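Local structure of beta-glucosidase (Chaetomella raphigera, 6JXG) at residues N455-W460 / P486-D491; Y531-Q536 / P569-G574; S538-A543 / R560-A565. The protein probably hydrolyses terminal, non-reducing beta-D-glucosyl residues with release of beta-D-glucose, as a secreted family 3 glycoside hydrolase of cellulose degradation. One frame throughout, in Å; residues are numbered along the deposited sequence.

Contact 1. Residues N455-W460 / P486-D491; sequences NSLAPW and PLILED
The flat peptide group joining Leu457 to Ala458 is met by Leu487 and Ile488 in two different ways. Over one face lies the Leu487 methyl CD2, 3.6 Å from Leu457 C, while in the carbonyl plane the N-H of Ile488 reaches Leu457 O at 2.8 Å. That bond is nearly straight at hydrogen (165°). A CA-H...O contact from Leu487 CA, 3.2 Å from Leu457 O, adds a weaker second grip on the same oxygen. The other polar end of the peptide is held by an ST turn: Ser456 OG accepts from Ala458 N at 3.2 Å. With both its N-H and its C=O engaged, the rotation of this peptide is probably restricted, and serine suits the turn because its short hydroxyl folds back onto the chain. The contact lies within the C-terminal domain of this family 3 hydrolase and joins the loop leading to helix 463-471 with the connection between strand 477-483 and helix 490-493.

Around the polar centre the side chains are aliphatic. Leu457 lays its CB beside Ile488 CG1, a branch kept near the Ile488 backbone N (chi1 -54°). Leu487 also packs on Ala438 and Ile481, so its branched end lies between strands 431-438 and 477-483 and the loop. Pro459, a rigid ring with no N-H to satisfy, presents CG to Leu487 CD1 at 4.4 Å. Leu457 CD2 itself rests 3.5 Å from Pro486 O, an oxygen that accepts a hydrogen bond from Arg454 NH1.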
loop_
_atom_site.group_PDB
_atom_site.type_symbol
_atom_site.label_atom_id
_atom_site.label_comp_id
_atom_site.label_asym_id
_atom_site.label_seq_id
_atom_site.Cartn_x
_atom_site.Cartn_y
_atom_site.Cartn_z
ATOM N N ASN A 455 -0.694 19.927 2.307
ATOM C CA ASN A 455 -0.119 21.184 1.894
ATOM C C ASN A 455 1.219 21.421 2.596
ATOM O O ASN A 455 1.897 22.402 2.357
ATOM C CB ASN A 455 -1.147 22.305 1.996
ATOM C CG ASN A 455 -1.479 22.721 3.417
ATOM O OD1 ASN A 455 -2.438 23.517 3.638
ATOM N ND2 ASN A 455 -0.727 22.271 4.368
ATOM N N SER A 456 1.640 20.498 3.461
ATOM C CA SER A 456 2.909 20.630 4.189
ATOM C C SER A 456 3.221 19.264 4.721
ATOM O O SER A 456 2.391 18.369 4.591
ATOM C CB SER A 456 2.831 21.571 5.375
ATOM O OG SER A 456 2.048 20.961 6.389
ATOM N N LEU A 457 4.395 19.151 5.340
ATOM C CA LEU A 457 4.840 17.961 6.091
ATOM C C LEU A 457 4.902 18.239 7.629
ATOM O O LEU A 457 5.673 17.640 8.409
ATOM C CB LEU A 457 6.179 17.473 5.548
ATOM C CG LEU A 457 6.183 16.960 4.094
ATOM C CD1 LEU A 457 7.598 16.551 3.754
ATOM C CD2 LEU A 457 5.237 15.782 3.808
ATOM N N ALA A 458 4.033 19.150 8.050
ATOM C CA ALA A 458 3.861 19.520 9.448
ATOM C C ALA A 458 2.717 18.733 10.079
ATOM O O ALA A 458 1.704 18.495 9.409
ATOM C CB ALA A 458 3.568 21.018 9.516
ATOM N N PRO A 459 2.802 18.412 11.376
ATOM C CA PRO A 459 1.628 17.830 12.027
ATOM C C PRO A 459 0.321 18.638 11.874
ATOM O O PRO A 459 0.341 19.872 11.829
ATOM C CB PRO A 459 2.058 17.735 13.495
ATOM C CG PRO A 459 3.524 17.565 13.442
ATOM C CD PRO A 459 3.937 18.489 12.326
ATOM N N TRP A 460 -0.807 17.931 11.703
ATOM C CA TRP A 460 -2.104 18.552 11.583
ATOM C C TRP A 460 -2.567 19.029 12.949
ATOM O O TRP A 460 -2.017 18.637 14.002
ATOM C CB TRP A 460 -3.080 17.466 11.014
ATOM C CG TRP A 460 -3.056 17.370 9.523
ATOM C CD1 TRP A 460 -1.956 17.432 8.695
ATOM C CD2 TRP A 460 -4.199 17.341 8.670
ATOM N NE1 TRP A 460 -2.337 17.404 7.400
ATOM C CE2 TRP A 460 -3.711 17.359 7.334
ATOM C CE3 TRP A 460 -5.588 17.360 8.902
ATOM C CZ2 TRP A 460 -4.570 17.355 6.221
ATOM C CZ3 TRP A 460 -6.440 17.357 7.782
ATOM C CH2 TRP A 460 -5.922 17.326 6.481
ATOM N N PRO A 486 5.297 10.725 5.951
ATOM C CA PRO A 486 6.396 11.489 6.542
ATOM C C PRO A 486 5.943 12.831 7.084
ATOM O O PRO A 486 5.065 13.527 6.504
ATOM C CB PRO A 486 7.347 11.719 5.352
ATOM C CG PRO A 486 6.999 10.699 4.345
ATOM C CD PRO A 486 5.594 10.305 4.566
ATOM N N LEU A 487 6.561 13.205 8.182
ATOM C CA LEU A 487 6.430 14.501 8.770
ATOM C C LEU A 487 7.870 14.990 9.141
ATOM O O LEU A 487 8.736 14.202 9.460
ATOM C CB LEU A 487 5.578 14.472 10.030
ATOM C CG LEU A 487 4.129 14.095 9.880
ATOM C CD1 LEU A 487 3.486 13.839 11.197
ATOM C CD2 LEU A 487 3.496 15.300 9.168
ATOM N N ILE A 488 8.045 16.301 9.176
ATOM C CA ILE A 488 9.288 16.893 9.655
ATOM C C ILE A 488 9.095 17.028 11.173
ATOM O O ILE A 488 8.162 17.653 11.642
ATOM C CB ILE A 488 9.546 18.261 8.977
ATOM C CG1 ILE A 488 9.495 18.150 7.448
ATOM C CG2 ILE A 488 10.840 18.911 9.499
ATOM C CD1 ILE A 488 10.540 17.233 6.815
ATOM N N LEU A 489 10.002 16.431 11.912
ATOM C CA LEU A 489 9.897 16.301 13.334
ATOM C C LEU A 489 10.941 17.163 14.069
ATOM O O LEU A 489 11.006 17.089 15.292
ATOM C CB LEU A 489 10.056 14.861 13.741
ATOM C CG LEU A 489 9.068 13.875 13.121
ATOM C CD1 LEU A 489 9.277 12.455 13.646
ATOM C CD2 LEU A 489 7.683 14.351 13.480
ATOM N N GLU A 490 11.685 17.988 13.333
ATOM C CA GLU A 490 12.779 18.771 13.914
ATOM C C GLU A 490 12.307 19.634 15.103
ATOM O O GLU A 490 12.949 19.669 16.127
ATOM C CB GLU A 490 13.427 19.679 12.866
ATOM C CG GLU A 490 14.071 18.920 11.720
ATOM C CD GLU A 490 15.107 17.918 12.187
ATOM O OE1 GLU A 490 14.890 16.694 12.116
ATOM O OE2 GLU A 490 16.150 18.357 12.683
ATOM N N ASP A 491 11.150 20.271 14.994
ATOM C CA ASP A 491 10.651 21.025 16.158
ATOM C C ASP A 491 10.370 20.187 17.388
ATOM O O ASP A 491 10.536 20.657 18.556
ATOM C CB ASP A 491 9.360 21.775 15.810
ATOM C CG ASP A 491 9.581 22.874 14.825
ATOM O OD1 ASP A 491 10.741 23.294 14.691
ATOM O OD2 ASP A 491 8.621 23.242 14.092
#

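Contact 2. Residues Y531-Q536 / P569-G574; sequences YTIAKQ and PRFEFG
Ile533 and Phe571 form the first shell, a single antiparallel hydrogen-bonded pair. Ile533 N donates to Phe571 O at 2.9 Å, and Ile533 O accepts from Phe571 N at 3.0 Å. The same Ile533 O also takes the N-H of Arg570 at 2.8 Å, a more bent bond (134° at hydrogen), so two donors grip one buried oxygen. The two side chains run alongside each other in the same direction, with CG2 of Ile533 near CD2 of the Phe571 ring. Both are large and apolar, as fits their shared packing on Leu337 of strand 335-339.

Beside this pair, Thr532 turns its two branches to different tasks. Its methyl CG2, placed opposite the backbone N, presses on Pro569 CB at a tight 3.4 Å. Its OG1 is hydrogen-bonded to Asp558 OD2 and accepts from a water 2.7 Å away, which in turn accepts from Phe573 N. At the other end the extended Lys535 chain runs across the Arg570 side chain, its CE 3.7 Å above one face of the guanidinium, toward its rim. The ammonium NZ stays 4.1 Å from Arg570 NH2, and the salt bridge from that NH2 to Glu490 probably eases the meeting of like charges. With an alanine in place of Lys535, that guanidinium face would probably lose its aliphatic cover and Arg570 would be freer to turn about its bond to Glu490.

Farther out, Phe573 stacks on Tyr559, while Glu572 OE2 hydrogen-bonds to Ser700 OG of the fibronectin type III-like domain. Arg570 and Phe571 both facing Ile533 make a classic beta bulge, here joining two loop segments of the C-terminal domain.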
loop_
_atom_site.group_PDB
_atom_site.type_symbol
_atom_site.label_atom_id
_atom_site.label_comp_id
_atom_site.label_asym_id
_atom_site.label_seq_id
_atom_site.Cartn_x
_atom_site.Cartn_y
_atom_site.Cartn_z
ATOM N N TYR A 531 9.420 4.801 4.446
ATOM C CA TYR A 531 9.793 6.036 3.758
ATOM C C TYR A 531 10.771 6.820 4.609
ATOM O O TYR A 531 11.090 6.419 5.729
ATOM C CB TYR A 531 8.549 6.846 3.439
ATOM C CG TYR A 531 7.555 6.900 4.592
ATOM C CD1 TYR A 531 7.903 7.448 5.812
ATOM C CD2 TYR A 531 6.242 6.401 4.441
ATOM C CE1 TYR A 531 7.016 7.485 6.847
ATOM C CE2 TYR A 531 5.352 6.450 5.492
ATOM C CZ TYR A 531 5.756 6.986 6.689
ATOM O OH TYR A 531 4.834 7.036 7.709
ATOM N N THR A 532 11.345 7.852 4.031
ATOM C CA THR A 532 12.334 8.654 4.731
ATOM C C THR A 532 11.708 9.806 5.428
ATOM O O THR A 532 10.800 10.436 4.839
ATOM C CB THR A 532 13.388 9.193 3.735
ATOM O OG1 THR A 532 14.038 8.137 3.081
ATOM C CG2 THR A 532 14.466 10.066 4.400
ATOM N N ILE A 533 12.172 10.095 6.674
ATOM C CA ILE A 533 11.800 11.283 7.421
ATOM C C ILE A 533 13.006 12.246 7.362
ATOM O O ILE A 533 14.072 12.021 7.972
ATOM C CB ILE A 533 11.383 10.975 8.870
ATOM C CG1 ILE A 533 10.134 10.095 8.864
ATOM C CG2 ILE A 533 11.173 12.252 9.713
ATOM C CD1 ILE A 533 9.571 9.809 10.216
ATOM N N ALA A 534 12.834 13.285 6.539
ATOM C CA ALA A 534 13.876 14.292 6.291
ATOM C C ALA A 534 13.913 15.338 7.412
ATOM O O ALA A 534 12.980 15.463 8.254
ATOM C CB ALA A 534 13.586 14.965 5.020
ATOM N N LYS A 535 14.983 16.110 7.402
ATOM C CA LYS A 535 15.131 17.230 8.319
ATOM C C LYS A 535 14.430 18.508 7.825
ATOM O O LYS A 535 14.057 19.359 8.653
ATOM C CB LYS A 535 16.608 17.551 8.556
ATOM C CG LYS A 535 17.403 16.396 9.117
ATOM C CD LYS A 535 18.722 16.904 9.616
ATOM C CE LYS A 535 19.690 15.780 9.779
ATOM N NZ LYS A 535 20.994 16.471 10.117
ATOM N N GLN A 536 14.221 18.606 6.533
ATOM C CA GLN A 536 13.388 19.607 5.917
ATOM C C GLN A 536 12.712 19.077 4.649
ATOM O O GLN A 536 13.260 18.246 3.912
ATOM C CB GLN A 536 14.224 20.843 5.556
ATOM C CG GLN A 536 15.228 20.662 4.450
ATOM C CD GLN A 536 16.350 21.737 4.413
ATOM O OE1 GLN A 536 17.389 21.525 3.836
ATOM N NE2 GLN A 536 16.126 22.836 4.986
ATOM N N PRO A 569 19.187 12.174 6.254
ATOM C CA PRO A 569 17.816 12.302 6.668
ATOM C C PRO A 569 17.833 12.397 8.153
ATOM O O PRO A 569 18.901 12.146 8.766
ATOM C CB PRO A 569 17.187 10.956 6.181
ATOM C CG PRO A 569 18.313 9.989 5.933
ATOM C CD PRO A 569 19.580 10.800 5.895
ATOM N N ARG A 570 16.671 12.628 8.768
ATOM C CA ARG A 570 16.585 12.525 10.211
ATOM C C ARG A 570 16.438 11.072 10.601
ATOM O O ARG A 570 17.205 10.573 11.417
ATOM C CB ARG A 570 15.477 13.372 10.741
ATOM C CG ARG A 570 15.175 13.145 12.203
ATOM C CD ARG A 570 16.443 13.391 13.075
ATOM N NE ARG A 570 16.827 14.784 13.022
ATOM C CZ ARG A 570 18.049 15.253 13.277
ATOM N NH1 ARG A 570 19.043 14.452 13.614
ATOM N NH2 ARG A 570 18.285 16.545 13.184
ATOM N N PHE A 571 15.457 10.381 10.021
ATOM C CA PHE A 571 15.319 8.936 10.185
ATOM C C PHE A 571 15.213 8.357 8.765
ATOM O O PHE A 571 14.338 8.782 7.986
ATOM C CB PHE A 571 14.090 8.618 10.996
ATOM C CG PHE A 571 14.084 9.274 12.365
ATOM C CD1 PHE A 571 15.042 8.922 13.291
ATOM C CD2 PHE A 571 13.101 10.188 12.701
ATOM C CE1 PHE A 571 15.046 9.516 14.589
ATOM C CE2 PHE A 571 13.087 10.752 13.974
ATOM C CZ PHE A 571 14.076 10.422 14.900
ATOM N N GLU A 572 16.152 7.465 8.432
ATOM C CA GLU A 572 16.233 6.894 7.124
ATOM C C GLU A 572 15.182 5.814 6.845
ATOM O O GLU A 572 14.621 5.165 7.765
ATOM C CB GLU A 572 17.648 6.338 6.902
ATOM C CG GLU A 572 17.970 5.109 7.741
ATOM C CD GLU A 572 18.570 5.364 9.134
ATOM O OE1 GLU A 572 18.500 6.500 9.648
ATOM O OE2 GLU A 572 19.070 4.382 9.705
ATOM N N PHE A 573 14.950 5.586 5.563
ATOM C CA PHE A 573 14.199 4.413 5.112
ATOM C C PHE A 573 14.776 3.165 5.776
ATOM O O PHE A 573 15.974 2.984 5.777
ATOM C CB PHE A 573 14.273 4.326 3.601
ATOM C CG PHE A 573 13.614 3.097 2.982
ATOM C CD1 PHE A 573 12.241 3.089 2.621
ATOM C CD2 PHE A 573 14.346 1.931 2.804
ATOM C CE1 PHE A 573 11.637 1.960 2.073
ATOM C CE2 PHE A 573 13.742 0.812 2.216
ATOM C CZ PHE A 573 12.389 0.827 1.842
ATOM N N GLY A 574 13.888 2.343 6.329
ATOM C CA GLY A 574 14.263 1.078 6.953
ATOM C C GLY A 574 14.700 1.175 8.385
ATOM O O GLY A 574 15.031 0.176 9.019
HETATM O O HOH W 1 16.554 7.636 3.873
#

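Contact 3. Residues S538-A543 / R560-A565; sequences SDYGTA and RHFDQA
Phe562 points its rim at the face of Tyr540 in a T-shaped (edge-to-face) stack, the ring centroids 5.4 Å apart and the planes at 83°. Phe562 CZ stands over one Tyr540 face, toward the rim, and CE2 comes within 3.8 Å of Tyr540 CD1. One face of the Phe562 ring meanwhile receives the backbone: Asp539 O sits 3.6 Å from CZ, and Asp539 CB touches CE1. A flat aromatic serves well here because it offers an edge to one neighbour and a face to another.

His561 approaches the same turn from the helix with its CG opposite the backbone N (chi1 169°), which swings the imidazole out toward residues 539-541. Asp539 O lies at the ring edge, 2.9 Å from His561 CD2. A water bridges the gap, 2.9 Å from His561 NE2, and donates to Ser538 O. Gly541 fits this tight spot: its phi of 70° suits glycine, and a beta carbon there would run into His561 NE2.

The Tyr540 hydroxyl makes probable hydrogen bonds with Thr532 O and Ala534 N and packs on Pro486, while the ring touches Leu457. Helix 559-564, carrying His561 and Phe562, is thus packed against the 538-541 turn, and from the same helix Arg560 makes a salt bridge to Asp130 of the N-terminal, TIM-barrel-type domain, as Asp563 does to Arg702 just before strand 704-711.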
loop_
_atom_site.group_PDB
_atom_site.type_symbol
_atom_site.label_atom_id
_atom_site.label_comp_id
_atom_site.label_asym_id
_atom_site.label_seq_id
_atom_site.Cartn_x
_atom_site.Cartn_y
_atom_site.Cartn_z
ATOM N N SER A 538 12.343 20.290 1.641
ATOM C CA SER A 538 13.020 20.444 0.329
ATOM C C SER A 538 14.034 19.320 0.023
ATOM O O SER A 538 14.376 19.102 -1.110
ATOM C CB SER A 538 13.726 21.837 0.262
ATOM O OG SER A 538 14.665 21.930 1.317
ATOM N N ASP A 539 14.504 18.618 1.056
ATOM C CA ASP A 539 15.385 17.476 0.940
ATOM C C ASP A 539 14.793 16.303 0.125
ATOM O O ASP A 539 15.556 15.508 -0.419
ATOM C CB ASP A 539 15.782 16.940 2.332
ATOM C CG ASP A 539 16.798 17.872 3.087
ATOM O OD1 ASP A 539 17.363 18.818 2.456
ATOM O OD2 ASP A 539 17.042 17.586 4.280
ATOM N N TYR A 540 13.465 16.147 0.083
ATOM C CA TYR A 540 12.884 14.993 -0.723
ATOM C C TYR A 540 13.145 15.186 -2.203
ATOM O O TYR A 540 13.240 14.204 -2.961
ATOM C CB TYR A 540 11.385 14.762 -0.493
ATOM C CG TYR A 540 11.105 14.294 0.855
ATOM C CD1 TYR A 540 11.141 12.937 1.151
ATOM C CD2 TYR A 540 10.801 15.174 1.847
ATOM C CE1 TYR A 540 10.880 12.498 2.415
ATOM C CE2 TYR A 540 10.552 14.740 3.149
ATOM C CZ TYR A 540 10.632 13.421 3.448
ATOM O OH TYR A 540 10.417 12.975 4.718
ATOM N N GLY A 541 13.319 16.452 -2.635
ATOM C CA GLY A 541 13.528 16.743 -4.045
ATOM C C GLY A 541 12.314 16.539 -4.920
ATOM O O GLY A 541 12.429 16.583 -6.147
ATOM N N THR A 542 11.180 16.212 -4.302
ATOM C CA THR A 542 9.870 16.095 -4.999
ATOM C C THR A 542 8.867 16.911 -4.237
ATOM O O THR A 542 9.021 17.183 -3.023
ATOM C CB THR A 542 9.353 14.687 -5.044
ATOM O OG1 THR A 542 9.370 14.116 -3.721
ATOM C CG2 THR A 542 10.189 13.841 -5.920
ATOM N N ALA A 543 7.812 17.272 -4.956
ATOM C CA ALA A 543 6.721 18.073 -4.408
ATOM C C ALA A 543 5.489 17.971 -5.343
ATOM O O ALA A 543 5.589 17.540 -6.518
ATOM C CB ALA A 543 7.216 19.514 -4.293
ATOM N N ARG A 560 16.818 6.721 -2.192
ATOM C CA ARG A 560 17.691 6.739 -3.371
ATOM C C ARG A 560 18.224 8.155 -3.641
ATOM O O ARG A 560 19.398 8.319 -3.967
ATOM C CB ARG A 560 16.911 6.243 -4.589
ATOM C CG ARG A 560 16.503 4.765 -4.542
ATOM C CD ARG A 560 15.377 4.482 -5.571
ATOM N NE ARG A 560 15.375 3.066 -5.983
ATOM C CZ ARG A 560 14.898 2.061 -5.252
ATOM N NH1 ARG A 560 14.335 2.336 -4.093
ATOM N NH2 ARG A 560 15.065 0.778 -5.645
ATOM N N HIS A 561 17.370 9.155 -3.487
ATOM C CA HIS A 561 17.783 10.555 -3.579
ATOM C C HIS A 561 18.672 11.020 -2.456
ATOM O O HIS A 561 19.736 11.638 -2.703
ATOM C CB HIS A 561 16.574 11.468 -3.715
ATOM C CG HIS A 561 16.878 12.920 -3.567
ATOM N ND1 HIS A 561 17.596 13.651 -4.490
ATOM C CD2 HIS A 561 16.500 13.792 -2.605
ATOM C CE1 HIS A 561 17.673 14.908 -4.082
ATOM N NE2 HIS A 561 17.005 15.019 -2.949
ATOM N N PHE A 562 18.259 10.749 -1.241
ATOM C CA PHE A 562 19.075 11.147 -0.070
ATOM C C PHE A 562 20.467 10.544 -0.233
ATOM O O PHE A 562 21.487 11.259 0.024
ATOM C CB PHE A 562 18.427 10.759 1.252
ATOM C CG PHE A 562 17.192 11.544 1.573
ATOM C CD1 PHE A 562 17.234 12.578 2.472
ATOM C CD2 PHE A 562 15.957 11.252 0.947
ATOM C CE1 PHE A 562 16.121 13.300 2.786
ATOM C CE2 PHE A 562 14.830 12.035 1.208
ATOM C CZ PHE A 562 14.906 13.054 2.146
ATOM N N ASP A 563 20.517 9.262 -0.641
ATOM C CA ASP A 563 21.792 8.578 -0.776
ATOM C C ASP A 563 22.607 9.234 -1.937
ATOM O O ASP A 563 23.781 9.592 -1.768
ATOM C CB ASP A 563 21.610 7.062 -1.048
ATOM C CG ASP A 563 20.994 6.325 0.093
ATOM O OD1 ASP A 563 20.896 6.886 1.208
ATOM O OD2 ASP A 563 20.659 5.106 -0.084
ATOM N N GLN A 564 21.997 9.422 -3.088
ATOM C CA GLN A 564 22.743 9.919 -4.287
ATOM C C GLN A 564 23.236 11.360 -4.102
ATOM O O GLN A 564 24.276 11.748 -4.599
ATOM C CB GLN A 564 21.861 9.878 -5.536
ATOM C CG GLN A 564 22.534 10.383 -6.836
ATOM C CD GLN A 564 23.819 9.647 -7.195
ATOM O OE1 GLN A 564 24.753 10.233 -7.778
ATOM N NE2 GLN A 564 23.878 8.357 -6.886
ATOM N N ALA A 565 22.472 12.142 -3.397
ATOM C CA ALA A 565 22.787 13.521 -3.189
ATOM C C ALA A 565 23.531 13.753 -1.899
ATOM O O ALA A 565 23.830 14.893 -1.585
ATOM C CB ALA A 565 21.481 14.301 -3.175
HETATM O O HOH W 2 16.653 17.886 -2.477
#

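How the contacts relate
All three contacts lie in the C-terminal family 3 domain, and their centres form a triangle with contact 2 at its nearly square corner: contacts 1 and 2 are 12 Å apart, 2 and 3 are 10 Å apart, and 1 and 3 are 16 Å apart. Contact 3 is nested inside the chain loop that contact 2 closes, whereas contact 1 closes earlier. Each pair touches directly. Leu487 O of contact 1 packs 3.1 Å from Ile533 CG2 of contact 2, Ala534 CB of contact 2 lies 3.7 Å from Phe562 CZ of contact 3, and Leu457 CD1 of contact 1 comes within 3.5 Å of Tyr540 CE2 of contact 3. None of these segments carries a glycan attachment site.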